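Local atomic coordinates of putative major capsid protein (Cafeteriavirus-dependent mavirus, PDB entry 6G44), a protein that probably builds the capsid shell of the virophage, assembling as trimers of double jelly-roll subunits. Residues I286-G297 against E471-S482; Y438-K446 against T493-L501. All blocks are in the same frame, centred on the assembly; numbering follows the deposited sequence.

How the contacts relate
Contacts 1 and 2 lie with their centres about 16 Å apart on the same side of the chain's centre, and their segments alternate along the sequence. In contact 1 the strands 286-305 and 464-482 pair; the chain then turns back through strand 488-492 and runs straight into 493-501, which docks on the loop 438-446 in contact 2. The two touch where the paired strands break: OD2 of Asp-477 lies 2.9 Å from ND2 of Asn-443, a probable hydrogen bond, while CG of Leu-479 packs 3.6 Å from CG2 of Thr-493. Both contacts are also touched by the second and third subunits, which places this junction at the trimer interface.

Contact 1: residues I286-G297 against E471-S482; sequences IIYNTPLISLEG and EVFSIRDNLTYS
Glu-296 reaches across the strand pair to Ser-474 and Arg-476, and one carboxylate oxygen serves both. OE2 accepts from OG of Ser-474 at 2.6 Å through its anti lone pair, and from NH2 of Arg-476 at 2.8 Å in a salt bridge whose carboxylate and guanidinium planes are 65° apart. The bend in the glutamate chain (chi2 -67°) lays CG and the carboxylate over the small serine, a residue that leaves room for them; NE of Arg-476 is held by Asn-330. This is the hydrated part, although strand 319-328 packs on it: one water links OE1 of Glu-296 to NH1 of Arg-476, and another joins the Leu-292 carbonyl to Ser-474 OG.

The opposite face is apolar. CD1 of Leu-295 sits over one face of the Phe-473 ring, 4.0 Å from its centroid, a CH-pi contact, while Ile-293 and Ile-475 lie side by side; helix 123-130 packs on Ile-293 and Phe-473. Branched and aromatic side chains suit this face. The buried end lies farther along, where Ile-287 CG2 meets Leu-479 CD1 at 3.6 Å, near Leu-11 of the third subunit, and Ile-287 lies alongside Tyr-481.

At the break between the two paired stretches Thr-290 and Asn-478 bind each other. ND2 of Asn-478 donates to O of Thr-290 at 3.0 Å, with the acceptor close to the plane of the asparagine amide. OG1 of Thr-290 and OG1 of Thr-480 share a hydrogen bond of 2.8 Å, in which either could be the donor. Glu-296 and Gly-297 both face Val-472, a classic beta bulge in the long antiparallel strand pair of a jelly-roll sheet.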
# COMPACT_ATOMS: atom_id res chain seq x y z
N ILE C 286 -24.68 20.34 17.17
CA ILE C 286 -23.67 19.44 16.57
C ILE C 286 -23.18 20.11 15.30
O ILE C 286 -23.96 20.62 14.51
CB ILE C 286 -24.24 18.03 16.27
CG1 ILE C 286 -24.85 17.41 17.54
CG2 ILE C 286 -23.15 17.13 15.70
CD1 ILE C 286 -25.73 16.21 17.29
N ILE C 287 -21.87 20.05 15.09
CA ILE C 287 -21.19 20.70 13.94
C ILE C 287 -20.67 19.62 12.96
O ILE C 287 -20.11 18.60 13.39
CB ILE C 287 -20.02 21.55 14.44
CG1 ILE C 287 -20.54 22.64 15.39
CG2 ILE C 287 -19.25 22.16 13.27
CD1 ILE C 287 -19.49 23.44 16.11
N TYR C 288 -20.91 19.82 11.66
CA TYR C 288 -20.47 18.90 10.58
C TYR C 288 -19.63 19.68 9.59
O TYR C 288 -19.98 20.77 9.17
CB TYR C 288 -21.65 18.30 9.82
CG TYR C 288 -22.59 17.52 10.70
CD1 TYR C 288 -23.51 18.19 11.49
CD2 TYR C 288 -22.54 16.13 10.77
CE1 TYR C 288 -24.36 17.49 12.33
CE2 TYR C 288 -23.37 15.42 11.63
CZ TYR C 288 -24.27 16.12 12.41
OH TYR C 288 -25.10 15.45 13.25
N ASN C 289 -18.51 19.07 9.19
CA ASN C 289 -17.65 19.62 8.15
C ASN C 289 -18.30 19.26 6.80
O ASN C 289 -18.50 18.09 6.50
CB ASN C 289 -16.25 18.98 8.27
CG ASN C 289 -15.18 19.77 7.55
OD1 ASN C 289 -15.45 20.66 6.80
ND2 ASN C 289 -13.93 19.47 7.87
N THR C 290 -18.68 20.28 6.03
CA THR C 290 -19.43 20.10 4.79
C THR C 290 -18.89 21.05 3.73
O THR C 290 -19.53 22.04 3.38
CB THR C 290 -20.96 20.31 5.01
OG1 THR C 290 -21.17 21.60 5.58
CG2 THR C 290 -21.50 19.25 5.93
N PRO C 291 -17.69 20.74 3.19
CA PRO C 291 -17.04 21.64 2.22
C PRO C 291 -17.93 22.05 1.06
O PRO C 291 -18.72 21.24 0.59
CB PRO C 291 -15.86 20.82 1.71
CG PRO C 291 -15.66 19.71 2.66
CD PRO C 291 -16.93 19.49 3.41
N LEU C 292 -17.78 23.29 0.61
CA LEU C 292 -18.57 23.82 -0.50
C LEU C 292 -17.68 23.97 -1.75
O LEU C 292 -16.73 24.73 -1.76
CB LEU C 292 -19.15 25.18 -0.11
CG LEU C 292 -20.06 25.84 -1.12
CD1 LEU C 292 -21.31 25.01 -1.36
CD2 LEU C 292 -20.41 27.23 -0.60
N ILE C 293 -17.98 23.20 -2.78
CA ILE C 293 -17.21 23.21 -4.03
C ILE C 293 -18.05 23.95 -5.05
O ILE C 293 -19.24 23.61 -5.24
CB ILE C 293 -16.92 21.79 -4.53
CG1 ILE C 293 -15.91 21.08 -3.61
CG2 ILE C 293 -16.34 21.83 -5.93
CD1 ILE C 293 -16.35 20.71 -2.21
N SER C 294 -17.45 24.92 -5.73
CA SER C 294 -18.15 25.82 -6.66
C SER C 294 -17.32 26.04 -7.90
O SER C 294 -16.12 26.20 -7.78
CB SER C 294 -18.36 27.20 -6.01
OG SER C 294 -19.09 27.13 -4.80
N LEU C 295 -17.97 26.12 -9.06
CA LEU C 295 -17.30 26.58 -10.27
C LEU C 295 -17.24 28.11 -10.17
O LEU C 295 -18.28 28.78 -10.10
CB LEU C 295 -18.09 26.15 -11.51
CG LEU C 295 -17.51 26.66 -12.84
CD1 LEU C 295 -16.15 26.03 -13.10
CD2 LEU C 295 -18.50 26.35 -13.94
N GLU C 296 -16.04 28.64 -10.12
CA GLU C 296 -15.84 30.09 -9.99
C GLU C 296 -15.78 30.79 -11.33
O GLU C 296 -16.19 31.97 -11.45
CB GLU C 296 -14.57 30.42 -9.23
CG GLU C 296 -14.63 30.05 -7.78
CD GLU C 296 -15.62 30.87 -6.97
OE1 GLU C 296 -15.99 32.02 -7.36
OE2 GLU C 296 -16.01 30.35 -5.91
N GLY C 297 -15.26 30.12 -12.34
CA GLY C 297 -15.17 30.70 -13.67
C GLY C 297 -14.87 29.67 -14.70
O GLY C 297 -14.26 28.62 -14.43
N GLU C 471 -11.75 25.51 -16.53
CA GLU C 471 -12.62 25.67 -15.38
C GLU C 471 -11.76 25.88 -14.15
O GLU C 471 -10.72 25.20 -13.97
CB GLU C 471 -13.48 24.44 -15.16
CG GLU C 471 -14.52 24.18 -16.25
CD GLU C 471 -15.37 22.95 -15.95
OE1 GLU C 471 -14.77 21.85 -15.94
OE2 GLU C 471 -16.61 23.07 -15.72
N VAL C 472 -12.16 26.83 -13.31
CA VAL C 472 -11.52 27.12 -12.03
C VAL C 472 -12.57 26.90 -10.97
O VAL C 472 -13.62 27.55 -10.98
CB VAL C 472 -10.94 28.55 -11.96
CG1 VAL C 472 -10.27 28.79 -10.61
CG2 VAL C 472 -9.99 28.74 -13.12
N PHE C 473 -12.31 25.94 -10.08
CA PHE C 473 -13.21 25.64 -8.98
C PHE C 473 -12.64 26.16 -7.68
O PHE C 473 -11.43 26.21 -7.51
CB PHE C 473 -13.39 24.14 -8.82
CG PHE C 473 -14.01 23.48 -10.00
CD1 PHE C 473 -13.22 23.00 -11.03
CD2 PHE C 473 -15.39 23.34 -10.09
CE1 PHE C 473 -13.78 22.37 -12.13
CE2 PHE C 473 -15.96 22.74 -11.23
CZ PHE C 473 -15.14 22.25 -12.23
N SER C 474 -13.52 26.58 -6.77
CA SER C 474 -13.12 26.87 -5.39
C SER C 474 -13.60 25.76 -4.48
O SER C 474 -14.67 25.20 -4.71
CB SER C 474 -13.68 28.19 -4.89
OG SER C 474 -15.08 28.17 -4.95
N ILE C 475 -12.82 25.51 -3.43
CA ILE C 475 -13.21 24.61 -2.37
C ILE C 475 -13.18 25.45 -1.12
O ILE C 475 -12.11 25.90 -0.70
CB ILE C 475 -12.27 23.38 -2.25
CG1 ILE C 475 -12.27 22.61 -3.58
CG2 ILE C 475 -12.74 22.49 -1.11
CD1 ILE C 475 -11.00 22.69 -4.38
N ARG C 476 -14.35 25.70 -0.53
CA ARG C 476 -14.44 26.56 0.65
C ARG C 476 -14.76 25.76 1.91
O ARG C 476 -15.58 24.83 1.88
CB ARG C 476 -15.53 27.62 0.48
CG ARG C 476 -15.16 28.74 -0.46
CD ARG C 476 -16.29 29.75 -0.44
NE ARG C 476 -15.88 31.02 -1.02
CZ ARG C 476 -16.03 31.36 -2.30
NH1 ARG C 476 -15.62 32.57 -2.70
NH2 ARG C 476 -16.57 30.54 -3.18
N ASP C 477 -14.15 26.18 3.01
CA ASP C 477 -14.47 25.61 4.32
C ASP C 477 -15.88 26.10 4.70
O ASP C 477 -16.20 27.29 4.60
CB ASP C 477 -13.44 26.05 5.35
CG ASP C 477 -12.01 25.54 5.03
OD1 ASP C 477 -11.85 24.58 4.25
OD2 ASP C 477 -11.07 26.09 5.59
N ASN C 478 -16.72 25.16 5.10
CA ASN C 478 -18.14 25.39 5.26
C ASN C 478 -18.65 24.38 6.27
O ASN C 478 -18.34 23.19 6.19
CB ASN C 478 -18.81 25.22 3.92
CG ASN C 478 -20.28 25.53 3.95
OD1 ASN C 478 -20.66 26.65 4.27
ND2 ASN C 478 -21.10 24.58 3.56
N LEU C 479 -19.43 24.86 7.23
CA LEU C 479 -19.94 24.00 8.29
C LEU C 479 -21.44 23.96 8.29
O LEU C 479 -22.08 24.96 7.99
CB LEU C 479 -19.49 24.48 9.65
CG LEU C 479 -18.00 24.54 9.94
CD1 LEU C 479 -17.76 24.91 11.41
CD2 LEU C 479 -17.23 23.30 9.55
N THR C 480 -21.98 22.79 8.63
CA THR C 480 -23.41 22.60 8.86
C THR C 480 -23.62 22.45 10.37
O THR C 480 -22.88 21.75 11.08
CB THR C 480 -23.90 21.39 8.06
OG1 THR C 480 -23.78 21.70 6.67
CG2 THR C 480 -25.38 21.07 8.39
N TYR C 481 -24.66 23.13 10.87
CA TYR C 481 -24.99 23.16 12.30
C TYR C 481 -26.36 22.53 12.51
O TYR C 481 -27.34 22.89 11.84
CB TYR C 481 -25.01 24.59 12.82
CG TYR C 481 -23.73 25.33 12.62
CD1 TYR C 481 -23.48 26.01 11.44
CD2 TYR C 481 -22.73 25.31 13.59
CE1 TYR C 481 -22.29 26.68 11.23
CE2 TYR C 481 -21.54 25.96 13.38
CZ TYR C 481 -21.33 26.65 12.21
OH TYR C 481 -20.12 27.31 12.05
N SER C 482 -26.40 21.57 13.43
CA SER C 482 -27.63 20.88 13.81
C SER C 482 -28.02 21.36 15.21
O SER C 482 -27.33 21.03 16.16
CB SER C 482 -27.39 19.37 13.82
OG SER C 482 -28.50 18.67 14.37
O HOH W 1 -27.79 16.14 13.17
O HOH W 2 -15.36 22.49 5.01
O HOH W 3 -16.90 27.23 -3.07
O HOH W 4 -19.19 28.82 -3.09
O HOH W 5 -17.15 33.26 -5.12

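Contact 2: residues Y438-K446 against T493-L501; sequences YNVMANANK and TLYTPDQLL
A single backbone bridge between Ala-444 and Tyr-495 joins the loop 438-446 to the lead-in of helix 497-501, whose N-cap is Thr-496. Two backbone hydrogen bonds make the bridge: Tyr-495 N donates to Asn-443 O at 3.0 Å, and Asn-445 N donates to Tyr-495 O at 2.8 Å. The loop is shaped for this by a type II turn from Met-441 to Ala-444, in which Asn-443 takes a positive phi of 79°, a conformation that asparagine tolerates well. Thr-496 OG1 accepts from Gln-499 N, the usual threonine cap of a first helical turn.

Apolar side chains pack between loop and helix. The Met-441 sulfur SD touches two leucines, 4.0 Å from CB of Leu-500 and 3.9 Å from CD2 of Leu-501; long and flexible, methionine can slide antiparallel past Leu-500 while crossing Leu-501 obliquely. CD1 of Leu-500 also tucks under the turn, 3.5 Å from O of Ala-442, beside the small Ala-444. Around this packing stand other subunits: Leu-15 of the third subunit touches Met-441, and Ser-33 of the second bonds to the Ala-442 carbonyl.

Polar side chains add a third set of contacts. ND2 of the buried Asn-443 is taken by Asp-477, while its OD1 is met by a water and accepts, weakly, from Thr-493 OG1. At the other end Asn-439 crosses the Pro-497 ring nearly at a right angle, and a water donates to both Asn-439 OD1, at 2.6 Å, and Asp-498 OD1, at 2.8 Å.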
# COMPACT_ATOMS: atom_id res chain seq x y z
N TYR C 438 -0.43 39.92 2.81
CA TYR C 438 -0.57 38.95 3.91
C TYR C 438 -2.02 38.78 4.39
O TYR C 438 -2.31 37.81 5.09
CB TYR C 438 0.35 39.32 5.09
CG TYR C 438 0.24 40.76 5.51
CD1 TYR C 438 -0.81 41.19 6.31
CD2 TYR C 438 1.20 41.71 5.09
CE1 TYR C 438 -0.93 42.52 6.69
CE2 TYR C 438 1.09 43.04 5.47
CZ TYR C 438 0.02 43.45 6.27
OH TYR C 438 -0.13 44.76 6.67
N ASN C 439 -2.92 39.69 4.00
CA ASN C 439 -4.33 39.55 4.37
C ASN C 439 -5.09 38.50 3.58
O ASN C 439 -6.21 38.14 3.96
CB ASN C 439 -5.08 40.89 4.25
CG ASN C 439 -4.56 41.94 5.20
OD1 ASN C 439 -4.28 41.67 6.37
ND2 ASN C 439 -4.38 43.15 4.68
N VAL C 440 -4.54 38.05 2.45
CA VAL C 440 -5.21 37.05 1.63
C VAL C 440 -4.86 35.67 2.19
O VAL C 440 -3.83 35.07 1.84
CB VAL C 440 -4.85 37.17 0.13
CG1 VAL C 440 -5.59 36.13 -0.67
CG2 VAL C 440 -5.21 38.55 -0.39
N MET C 441 -5.71 35.21 3.10
CA MET C 441 -5.55 33.97 3.85
C MET C 441 -6.85 33.17 3.72
O MET C 441 -7.93 33.75 3.68
CB MET C 441 -5.33 34.28 5.32
CG MET C 441 -4.05 35.06 5.61
SD MET C 441 -3.82 35.46 7.33
CE MET C 441 -3.41 33.86 8.00
N ALA C 442 -6.75 31.84 3.71
CA ALA C 442 -7.92 30.98 3.68
C ALA C 442 -8.87 31.37 4.80
O ALA C 442 -8.46 31.54 5.95
CB ALA C 442 -7.50 29.53 3.83
N ASN C 443 -10.14 31.53 4.44
CA ASN C 443 -11.25 31.88 5.37
C ASN C 443 -11.30 33.36 5.75
O ASN C 443 -12.11 33.76 6.58
CB ASN C 443 -11.25 30.99 6.62
CG ASN C 443 -11.48 29.55 6.28
OD1 ASN C 443 -12.24 29.26 5.37
ND2 ASN C 443 -10.79 28.62 6.97
N ALA C 444 -10.48 34.19 5.13
CA ALA C 444 -10.58 35.64 5.39
C ALA C 444 -11.82 36.18 4.70
O ALA C 444 -12.09 35.87 3.54
CB ALA C 444 -9.37 36.36 4.87
N ASN C 445 -12.55 37.05 5.40
CA ASN C 445 -13.69 37.75 4.79
C ASN C 445 -13.24 38.98 4.00
O ASN C 445 -13.75 40.08 4.16
CB ASN C 445 -14.72 38.14 5.86
CG ASN C 445 -16.02 38.61 5.24
OD1 ASN C 445 -16.32 38.31 4.09
ND2 ASN C 445 -16.79 39.37 6.01
N LYS C 446 -12.27 38.78 3.11
CA LYS C 446 -11.69 39.84 2.33
C LYS C 446 -12.06 39.55 0.88
O LYS C 446 -11.86 38.42 0.41
CB LYS C 446 -10.17 39.84 2.47
CG LYS C 446 -9.49 40.88 1.60
CD LYS C 446 -7.98 40.83 1.65
CE LYS C 446 -7.39 41.65 0.51
NZ LYS C 446 -7.81 43.09 0.57
N THR C 493 -17.02 29.55 7.11
CA THR C 493 -16.25 29.88 8.29
C THR C 493 -15.38 31.07 7.90
O THR C 493 -14.32 30.88 7.29
CB THR C 493 -15.37 28.67 8.73
OG1 THR C 493 -14.56 28.22 7.64
CG2 THR C 493 -16.24 27.53 9.19
N LEU C 494 -15.85 32.27 8.19
CA LEU C 494 -15.18 33.51 7.80
C LEU C 494 -14.77 34.36 9.00
O LEU C 494 -15.53 34.47 9.98
CB LEU C 494 -16.07 34.33 6.87
CG LEU C 494 -16.49 33.66 5.57
CD1 LEU C 494 -17.45 34.56 4.80
CD2 LEU C 494 -15.28 33.29 4.72
N TYR C 495 -13.60 34.98 8.90
CA TYR C 495 -12.99 35.77 9.95
C TYR C 495 -12.27 36.95 9.33
O TYR C 495 -11.95 36.94 8.14
CB TYR C 495 -12.00 34.92 10.78
CG TYR C 495 -12.62 33.64 11.24
CD1 TYR C 495 -13.35 33.57 12.42
CD2 TYR C 495 -12.58 32.52 10.42
CE1 TYR C 495 -13.99 32.37 12.77
CE2 TYR C 495 -13.22 31.35 10.75
CZ TYR C 495 -13.91 31.27 11.91
OH TYR C 495 -14.52 30.06 12.20
N THR C 496 -11.99 37.98 10.12
CA THR C 496 -11.24 39.09 9.60
C THR C 496 -9.78 38.68 9.39
O THR C 496 -9.26 37.82 10.14
CB THR C 496 -11.25 40.32 10.52
OG1 THR C 496 -10.59 40.00 11.75
CG2 THR C 496 -12.70 40.78 10.79
N PRO C 497 -9.09 39.32 8.43
CA PRO C 497 -7.66 39.06 8.33
C PRO C 497 -6.93 39.28 9.66
O PRO C 497 -6.07 38.49 10.04
CB PRO C 497 -7.20 40.04 7.25
CG PRO C 497 -8.38 40.25 6.39
CD PRO C 497 -9.58 40.11 7.29
N ASP C 498 -7.29 40.34 10.39
CA ASP C 498 -6.66 40.59 11.66
C ASP C 498 -6.86 39.44 12.65
O ASP C 498 -5.93 39.08 13.35
CB ASP C 498 -7.13 41.92 12.27
CG ASP C 498 -6.57 43.13 11.55
OD1 ASP C 498 -5.59 43.01 10.76
OD2 ASP C 498 -7.12 44.23 11.78
N GLN C 499 -8.05 38.84 12.71
CA GLN C 499 -8.23 37.71 13.62
C GLN C 499 -7.35 36.53 13.21
O GLN C 499 -6.78 35.88 14.07
CB GLN C 499 -9.66 37.23 13.73
CG GLN C 499 -9.76 36.23 14.86
CD GLN C 499 -11.07 35.52 14.98
OE1 GLN C 499 -11.10 34.34 15.34
NE2 GLN C 499 -12.16 36.22 14.72
N LEU C 500 -7.25 36.28 11.92
CA LEU C 500 -6.43 35.16 11.45
C LEU C 500 -4.95 35.42 11.68
O LEU C 500 -4.26 34.55 12.21
CB LEU C 500 -6.73 34.86 9.99
CG LEU C 500 -8.18 34.47 9.71
CD1 LEU C 500 -8.37 34.24 8.22
CD2 LEU C 500 -8.61 33.25 10.52
N LEU C 501 -4.50 36.64 11.38
CA LEU C 501 -3.09 37.02 11.57
C LEU C 501 -2.62 36.82 13.01
O LEU C 501 -1.46 36.48 13.23
CB LEU C 501 -2.84 38.47 11.14
CG LEU C 501 -2.84 38.73 9.63
CD1 LEU C 501 -3.05 40.20 9.33
CD2 LEU C 501 -1.55 38.23 8.99
O HOH W 6 -4.42 43.49 8.27
O HOH W 7 -15.09 29.75 4.47